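Local coordinates for protein monoglyceride lipase (Saccharomyces cerevisiae, PDB 4ZWN) that hydrolyses monoacylglycerols to free fatty acids and glycerol, preferring monounsaturated substrates, and also takes part in breaking down fatty acid ethyl esters, at residues V60-E72 / I136-C150. The protein carries 2 engineered substitutions. Sequence-based numbering, arbitrary orientation.
Sequences VRGRVLLIHGFGE and IPLFMWGHSMGGGIC
The carbonyl oxygen of Ile-67 receives one N-H, from His-143 (N to O 3.2 Å), and two weaker CA-H...O contacts from Gly-142 and Gly-146. Gly-146 CA comes within 3.4 Å of Ile-67 O, and any side chain there would collide with that oxygen, so only glycine suits the place. The His-143 N-H bond is the last of six backbone bonds that pair strands 62-67 and 138-143 in parallel, central in the alpha/beta-hydrolase sheet. Apolar side chains pack on both faces. Trp-141 holds CG anti to its backbone N (chi1 175°), bringing the indole obliquely against Leu-66, whose CD2 lies 3.6 Å from CE3 of Trp-141. On the other face, Ile-67 presses CG2 on Gly-146 CA and CD1 on Met-140 CG and SD. Beyond the strands the chain turns sharply into helix 145-156 through the presumed nucleophile Ser-144, whose positive phi (50°) marks the strained nucleophile elbow. Glu-72 ties down its own turn: OE1 takes the N-H of Gly-69 at 2.9 Å from N, while OE2 lies 3.2 Å from the ring carbon CD2 of His-143, carboxylate and imidazole planes 14° apart. ND1 of His-143 is hydrogen-bonded to Ser-169 OG, and its ring meets that of His-302, the probable charge-relay histidine. With an alanine in place of Glu-72, the N-H of Gly-69 would probably lose its acceptor and the loop be freer to shift. Water 1 accepts from Phe-70 N and, at 3.1 Å, from Met-145 N, so two backbone N-H groups, one per segment, converge beside Ser-144, consistent with an oxyanion hole that depends on both segments staying in register.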
ATOM      1  N   VAL A  60       1.479  20.197 -11.726  1.00 54.71           N
ATOM      2  CA  VAL A  60       1.666  18.833 -11.298  1.00 46.03           C
ATOM      3  C   VAL A  60       2.956  18.284 -11.796  1.00 42.67           C
ATOM      4  O   VAL A  60       3.222  18.339 -12.950  1.00 45.88           O
ATOM      5  CB  VAL A  60       0.603  17.945 -11.932  1.00 47.48           C
ATOM      6  CG1 VAL A  60       0.584  16.582 -11.300  1.00 48.02           C
ATOM      7  CG2 VAL A  60      -0.759  18.592 -11.880  1.00 39.06           C
ATOM      8  N   ARG A  61       3.724  17.703 -10.904  1.00 42.58           N
ATOM      9  CA  ARG A  61       4.984  17.036 -11.214  1.00 43.29           C
ATOM     10  C   ARG A  61       4.742  15.574 -11.560  1.00 43.43           C
ATOM     11  O   ARG A  61       5.467  14.987 -12.361  1.00 42.67           O
ATOM     12  CB  ARG A  61       5.956  17.142 -10.042  1.00 43.45           C
ATOM     13  CG  ARG A  61       6.380  18.556  -9.711  1.00 46.69           C
ATOM     14  CD  ARG A  61       7.414  18.540  -8.609  1.00 41.67           C
ATOM     15  NE  ARG A  61       8.580  17.754  -8.994  1.00 40.57           N
ATOM     16  CZ  ARG A  61       9.716  18.278  -9.443  1.00 42.02           C
ATOM     17  NH1 ARG A  61       9.841  19.593  -9.555  1.00 48.58           N
ATOM     18  NH2 ARG A  61      10.728  17.488  -9.774  1.00 44.39           N
ATOM     19  N   GLY A  62       3.716  14.993 -10.943  1.00 39.80           N
ATOM     20  CA  GLY A  62       3.361  13.605 -11.175  1.00 42.84           C
ATOM     21  C   GLY A  62       2.169  13.145 -10.353  1.00 40.68           C
ATOM     22  O   GLY A  62       1.706  13.850  -9.453  1.00 36.17           O
ATOM     23  N   ARG A  63       1.664  11.957 -10.669  1.00 40.21           N
ATOM     24  CA  ARG A  63       0.569  11.366  -9.904  1.00 37.34           C
ATOM     25  C   ARG A  63       1.013  10.065  -9.240  1.00 38.50           C
ATOM     26  O   ARG A  63       1.732   9.267  -9.845  1.00 36.81           O
ATOM     27  CB  ARG A  63      -0.644  11.112 -10.802  1.00 33.51           C
ATOM     28  CG  ARG A  63      -1.863  10.583 -10.055  1.00 35.35           C
ATOM     29  CD  ARG A  63      -3.029  10.316 -10.990  1.00 38.14           C
ATOM     30  NE  ARG A  63      -3.459  11.524 -11.687  1.00 45.74           N
ATOM     31  CZ  ARG A  63      -4.578  11.617 -12.398  1.00 45.31           C
ATOM     32  NH1 ARG A  63      -5.387  10.571 -12.501  1.00 37.98           N
ATOM     33  NH2 ARG A  63      -4.893  12.757 -13.002  1.00 43.43           N
ATOM     34  N   VAL A  64       0.587   9.854  -7.997  1.00 33.10           N
ATOM     35  CA  VAL A  64       0.917   8.621  -7.288  1.00 33.49           C
ATOM     36  C   VAL A  64      -0.324   7.769  -7.026  1.00 34.00           C
ATOM     37  O   VAL A  64      -1.290   8.228  -6.416  1.00 36.12           O
ATOM     38  CB  VAL A  64       1.616   8.903  -5.940  1.00 31.61           C
ATOM     39  CG1 VAL A  64       2.215   7.624  -5.389  1.00 30.48           C
ATOM     40  CG2 VAL A  64       2.700   9.959  -6.104  1.00 30.16           C
ATOM     41  N   LEU A  65      -0.284   6.526  -7.496  1.00 34.43           N
ATOM     42  CA  LEU A  65      -1.344   5.556  -7.252  1.00 27.58           C
ATOM     43  C   LEU A  65      -1.098   4.844  -5.920  1.00 33.86           C
ATOM     44  O   LEU A  65      -0.078   4.178  -5.743  1.00 31.05           O
ATOM     45  CB  LEU A  65      -1.411   4.539  -8.396  1.00 24.98           C
ATOM     46  CG  LEU A  65      -2.751   3.896  -8.778  1.00 31.70           C
ATOM     47  CD1 LEU A  65      -2.537   2.854  -9.865  1.00 31.64           C
ATOM     48  CD2 LEU A  65      -3.464   3.281  -7.587  1.00 39.59           C
ATOM     49  N   LEU A  66      -2.037   4.971  -4.988  1.00 33.60           N
ATOM     50  CA  LEU A  66      -1.854   4.383  -3.667  1.00 30.02           C
ATOM     51  C   LEU A  66      -2.612   3.066  -3.508  1.00 32.60           C
ATOM     52  O   LEU A  66      -3.832   3.012  -3.659  1.00 37.12           O
ATOM     53  CB  LEU A  66      -2.288   5.371  -2.583  1.00 32.23           C
ATOM     54  CG  LEU A  66      -1.701   6.784  -2.662  1.00 36.27           C
ATOM     55  CD1 LEU A  66      -2.031   7.568  -1.409  1.00 37.99           C
ATOM     56  CD2 LEU A  66      -0.201   6.750  -2.878  1.00 41.76           C
ATOM     57  N   ILE A  67      -1.873   2.004  -3.204  1.00 30.22           N
ATOM     58  CA  ILE A  67      -2.465   0.701  -2.925  1.00 30.10           C
ATOM     59  C   ILE A  67      -2.459   0.447  -1.422  1.00 31.54           C
ATOM     60  O   ILE A  67      -1.409   0.170  -0.840  1.00 29.32           O
ATOM     61  CB  ILE A  67      -1.713  -0.435  -3.639  1.00 26.47           C
ATOM     62  CG1 ILE A  67      -1.485  -0.087  -5.109  1.00 25.09           C
ATOM     63  CG2 ILE A  67      -2.477  -1.747  -3.504  1.00 29.08           C
ATOM     64  CD1 ILE A  67      -0.676  -1.116  -5.861  1.00 29.68           C
ATOM     65  N   HIS A  68      -3.630   0.543  -0.796  1.00 33.13           N
ATOM     66  CA  HIS A  68      -3.726   0.422   0.657  1.00 29.84           C
ATOM     67  C   HIS A  68      -3.462  -1.003   1.129  1.00 29.05           C
ATOM     68  O   HIS A  68      -3.448  -1.945   0.334  1.00 26.04           O
ATOM     69  CB  HIS A  68      -5.097   0.897   1.157  1.00 28.56           C
ATOM     70  CG  HIS A  68      -6.239   0.002   0.772  1.00 32.16           C
ATOM     71  ND1 HIS A  68      -6.504  -1.186   1.417  1.00 33.22           N
ATOM     72  CD2 HIS A  68      -7.196   0.138  -0.175  1.00 34.88           C
ATOM     73  CE1 HIS A  68      -7.568  -1.752   0.875  1.00 31.71           C
ATOM     74  NE2 HIS A  68      -8.009  -0.967  -0.095  1.00 33.92           N
ATOM     75  N   GLY A  69      -3.248  -1.148   2.431  1.00 28.10           N
ATOM     76  CA  GLY A  69      -3.004  -2.449   3.022  1.00 29.75           C
ATOM     77  C   GLY A  69      -4.268  -3.088   3.564  1.00 34.88           C
ATOM     78  O   GLY A  69      -5.339  -2.475   3.569  1.00 30.31           O
ATOM     79  N   PHE A  70      -4.138  -4.332   4.016  1.00 34.66           N
ATOM     80  CA  PHE A  70      -5.255  -5.058   4.601  1.00 30.19           C
ATOM     81  C   PHE A  70      -5.825  -4.286   5.786  1.00 32.85           C
ATOM     82  O   PHE A  70      -5.084  -3.855   6.669  1.00 28.30           O
ATOM     83  CB  PHE A  70      -4.809  -6.458   5.031  1.00 31.53           C
ATOM     84  CG  PHE A  70      -5.915  -7.301   5.608  1.00 33.64           C
ATOM     85  CD1 PHE A  70      -7.011  -7.654   4.836  1.00 28.39           C
ATOM     86  CD2 PHE A  70      -5.849  -7.755   6.917  1.00 31.58           C
ATOM     87  CE1 PHE A  70      -8.027  -8.434   5.362  1.00 35.91           C
ATOM     88  CE2 PHE A  70      -6.860  -8.537   7.448  1.00 36.29           C
ATOM     89  CZ  PHE A  70      -7.951  -8.875   6.670  1.00 38.25           C
ATOM     90  N   GLY A  71      -7.140  -4.093   5.784  1.00 31.11           N
ATOM     91  CA  GLY A  71      -7.805  -3.383   6.863  1.00 32.47           C
ATOM     92  C   GLY A  71      -7.853  -1.877   6.696  1.00 31.75           C
ATOM     93  O   GLY A  71      -8.505  -1.182   7.477  1.00 36.67           O
ATOM     94  N   GLU A  72      -7.163  -1.369   5.680  1.00 32.06           N
ATOM     95  CA  GLU A  72      -7.107   0.066   5.437  1.00 35.55           C
ATOM     96  C   GLU A  72      -8.160   0.516   4.426  1.00 32.15           C
ATOM     97  O   GLU A  72      -8.865  -0.307   3.841  1.00 32.96           O
ATOM     98  CB  GLU A  72      -5.712   0.471   4.955  1.00 33.67           C
ATOM     99  CG  GLU A  72      -4.618   0.335   6.007  1.00 30.33           C
ATOM    100  CD  GLU A  72      -3.291   0.888   5.529  1.00 33.56           C
ATOM    101  OE1 GLU A  72      -3.135   1.076   4.302  1.00 32.90           O
ATOM    102  OE2 GLU A  72      -2.406   1.143   6.376  1.00 31.75           O
ATOM    103  N   ILE A 136       2.070  13.699 -17.558  1.00 46.82           N
ATOM    104  CA  ILE A 136       2.680  13.556 -16.239  1.00 50.26           C
ATOM    105  C   ILE A 136       2.925  12.089 -15.889  1.00 45.72           C
ATOM    106  O   ILE A 136       2.153  11.212 -16.279  1.00 42.53           O
ATOM    107  CB  ILE A 136       1.812  14.205 -15.138  1.00 50.42           C
ATOM    108  CG1 ILE A 136       0.463  13.499 -15.027  1.00 46.19           C
ATOM    109  CG2 ILE A 136       1.620  15.688 -15.416  1.00 58.17           C
ATOM    110  CD1 ILE A 136      -0.380  13.994 -13.882  1.00 49.52           C
ATOM    111  N   PRO A 137       4.012  11.820 -15.152  1.00 44.44           N
ATOM    112  CA  PRO A 137       4.389  10.450 -14.788  1.00 37.99           C
ATOM    113  C   PRO A 137       3.468   9.840 -13.735  1.00 41.27           C
ATOM    114  O   PRO A 137       2.955  10.553 -12.866  1.00 43.67           O
ATOM    115  CB  PRO A 137       5.806  10.617 -14.237  1.00 44.81           C
ATOM    116  CG  PRO A 137       5.829  12.008 -13.704  1.00 44.83           C
ATOM    117  CD  PRO A 137       4.980  12.809 -14.646  1.00 41.03           C
ATOM    118  N   LEU A 138       3.264   8.530 -13.824  1.00 39.20           N
ATOM    119  CA  LEU A 138       2.442   7.806 -12.863  1.00 33.56           C
ATOM    120  C   LEU A 138       3.297   6.885 -12.004  1.00 36.90           C
ATOM    121  O   LEU A 138       3.939   5.966 -12.514  1.00 39.44           O
ATOM    122  CB  LEU A 138       1.363   6.992 -13.578  1.00 35.83           C
ATOM    123  CG  LEU A 138       0.430   6.187 -12.673  1.00 33.38           C
ATOM    124  CD1 LEU A 138      -0.375   7.112 -11.768  1.00 33.32           C
ATOM    125  CD2 LEU A 138      -0.489   5.302 -13.498  1.00 37.02           C
ATOM    126  N   PHE A 139       3.303   7.140 -10.698  1.00 36.32           N
ATOM    127  CA  PHE A 139       4.058   6.322  -9.757  1.00 33.84           C
ATOM    128  C   PHE A 139       3.124   5.402  -8.980  1.00 33.09           C
ATOM    129  O   PHE A 139       1.933   5.684  -8.848  1.00 24.96           O
ATOM    130  CB  PHE A 139       4.857   7.205  -8.794  1.00 35.70           C
ATOM    131  CG  PHE A 139       5.941   8.008  -9.463  1.00 36.76           C
ATOM    132  CD1 PHE A 139       5.672   9.264  -9.985  1.00 38.93           C
ATOM    133  CD2 PHE A 139       7.227   7.508  -9.565  1.00 35.19           C
ATOM    134  CE1 PHE A 139       6.666  10.003 -10.600  1.00 40.18           C
ATOM    135  CE2 PHE A 139       8.225   8.241 -10.180  1.00 38.24           C
ATOM    136  CZ  PHE A 139       7.944   9.492 -10.697  1.00 39.19           C
ATOM    137  N   MET A 140       3.670   4.302  -8.468  1.00 26.56           N
ATOM    138  CA  MET A 140       2.875   3.331  -7.726  1.00 28.69           C
ATOM    139  C   MET A 140       3.398   3.157  -6.301  1.00 28.30           C
ATOM    140  O   MET A 140       4.584   2.910  -6.086  1.00 33.70           O
ATOM    141  CB  MET A 140       2.855   1.986  -8.460  1.00 26.80           C
ATOM    142  CG  MET A 140       2.038   0.903  -7.764  1.00 26.08           C
ATOM    143  SD  MET A 140       1.874  -0.603  -8.746  1.00 30.25           S
ATOM    144  CE  MET A 140       0.875  -0.012 -10.110  1.00 30.67           C
ATOM    145  N   TRP A 141       2.495   3.289  -5.335  1.00 25.52           N
ATOM    146  CA  TRP A 141       2.826   3.209  -3.916  1.00 25.43           C
ATOM    147  C   TRP A 141       1.941   2.173  -3.239  1.00 29.28           C
ATOM    148  O   TRP A 141       0.765   2.045  -3.570  1.00 26.42           O
ATOM    149  CB  TRP A 141       2.648   4.579  -3.258  1.00 24.97           C
ATOM    150  CG  TRP A 141       2.844   4.626  -1.765  1.00 28.04           C
ATOM    151  CD1 TRP A 141       3.978   5.000  -1.102  1.00 30.31           C
ATOM    152  CD2 TRP A 141       1.871   4.326  -0.754  1.00 27.20           C
ATOM    153  NE1 TRP A 141       3.775   4.939   0.255  1.00 28.23           N
ATOM    154  CE2 TRP A 141       2.491   4.528   0.497  1.00 25.30           C
ATOM    155  CE3 TRP A 141       0.538   3.898  -0.784  1.00 33.32           C
ATOM    156  CZ2 TRP A 141       1.826   4.320   1.706  1.00 27.16           C
ATOM    157  CZ3 TRP A 141      -0.122   3.691   0.420  1.00 30.03           C
ATOM    158  CH2 TRP A 141       0.523   3.903   1.646  1.00 29.84           C
ATOM    159  N   GLY A 142       2.504   1.433  -2.293  1.00 28.87           N
ATOM    160  CA  GLY A 142       1.742   0.431  -1.575  1.00 28.85           C
ATOM    161  C   GLY A 142       2.252   0.222  -0.166  1.00 31.54           C
ATOM    162  O   GLY A 142       3.459   0.262   0.074  1.00 31.62           O
ATOM    163  N   HIS A 143       1.334   0.006   0.772  1.00 27.24           N
ATOM    164  CA  HIS A 143       1.716  -0.273   2.150  1.00 29.39           C
ATOM    165  C   HIS A 143       1.347  -1.695   2.560  1.00 29.55           C
ATOM    166  O   HIS A 143       0.243  -2.162   2.283  1.00 29.25           O
ATOM    167  CB  HIS A 143       1.063   0.719   3.110  1.00 29.30           C
ATOM    168  CG  HIS A 143       1.258   0.364   4.551  1.00 30.58           C
ATOM    169  ND1 HIS A 143       2.488   0.417   5.169  1.00 25.71           N
ATOM    170  CD2 HIS A 143       0.384  -0.076   5.487  1.00 29.51           C
ATOM    171  CE1 HIS A 143       2.363   0.039   6.428  1.00 30.72           C
ATOM    172  NE2 HIS A 143       1.095  -0.267   6.646  1.00 39.16           N
ATOM    173  N   SER A 144       2.280  -2.366   3.229  1.00 30.45           N
ATOM    174  CA  SER A 144       2.079  -3.738   3.730  1.00 30.07           C
ATOM    175  C   SER A 144       1.549  -4.606   2.591  1.00 31.42           C
ATOM    176  O   SER A 144       2.250  -4.836   1.602  1.00 32.61           O
ATOM    177  CB  SER A 144       1.103  -3.715   4.909  1.00 25.89           C
ATOM    178  OG  SER A 144       1.145  -4.943   5.612  1.00 31.20           O
ATOM    179  N   MET A 145       0.320  -5.093   2.735  1.00 29.92           N
ATOM    180  CA  MET A 145      -0.323  -5.888   1.691  1.00 31.27           C
ATOM    181  C   MET A 145      -0.274  -5.165   0.345  1.00 27.81           C
ATOM    182  O   MET A 145      -0.030  -5.784  -0.687  1.00 32.97           O
ATOM    183  CB  MET A 145      -1.778  -6.195   2.055  1.00 29.17           C
ATOM    184  CG  MET A 145      -2.494  -7.073   1.042  1.00 26.26           C
ATOM    185  SD  MET A 145      -4.285  -7.051   1.257  1.00 35.01           S
ATOM    186  CE  MET A 145      -4.659  -5.369   0.760  1.00 31.92           C
ATOM    187  N   GLY A 146      -0.504  -3.855   0.373  1.00 30.19           N
ATOM    188  CA  GLY A 146      -0.413  -3.034  -0.820  1.00 33.40           C
ATOM    189  C   GLY A 146       1.010  -2.943  -1.336  1.00 29.71           C
ATOM    190  O   GLY A 146       1.237  -2.819  -2.539  1.00 31.52           O
ATOM    191  N   GLY A 147       1.971  -3.000  -0.418  1.00 28.63           N
ATOM    192  CA  GLY A 147       3.376  -3.038  -0.780  1.00 31.59           C
ATOM    193  C   GLY A 147       3.748  -4.319  -1.508  1.00 31.37           C
ATOM    194  O   GLY A 147       4.505  -4.294  -2.478  1.00 32.55           O
ATOM    195  N   GLY A 148       3.211  -5.444  -1.042  1.00 32.38           N
ATOM    196  CA  GLY A 148       3.437  -6.724  -1.689  1.00 31.44           C
ATOM    197  C   GLY A 148       2.848  -6.747  -3.087  1.00 32.84           C
ATOM    198  O   GLY A 148       3.432  -7.310  -4.015  1.00 27.05           O
ATOM    199  N   ILE A 149       1.681  -6.128  -3.232  1.00 33.35           N
ATOM    200  CA  ILE A 149       1.024  -6.011  -4.526  1.00 30.63           C
ATOM    201  C   ILE A 149       1.835  -5.109  -5.448  1.00 33.81           C
ATOM    202  O   ILE A 149       2.041  -5.425  -6.623  1.00 32.09           O
ATOM    203  CB  ILE A 149      -0.409  -5.458  -4.372  1.00 30.55           C
ATOM    204  CG1 ILE A 149      -1.273  -6.448  -3.588  1.00 26.80           C
ATOM    205  CG2 ILE A 149      -1.029  -5.169  -5.734  1.00 27.58           C
ATOM    206  CD1 ILE A 149      -2.608  -5.888  -3.156  1.00 29.37           C
ATOM    207  N   CYS A 150       2.306  -3.994  -4.897  1.00 33.02           N
ATOM    208  CA  CYS A 150       3.086  -3.020  -5.653  1.00 31.08           C
ATOM    209  C   CYS A 150       4.375  -3.608  -6.224  1.00 32.04           C
ATOM    210  O   CYS A 150       4.672  -3.436  -7.407  1.00 34.31           O
ATOM    211  CB  CYS A 150       3.420  -1.818  -4.772  1.00 31.76           C
ATOM    212  SG  CYS A 150       4.528  -0.634  -5.554  1.00 34.01           S
TER
HETATM  213  O   HOH W   1      -1.808  -4.942   5.022  1.00 26.40           O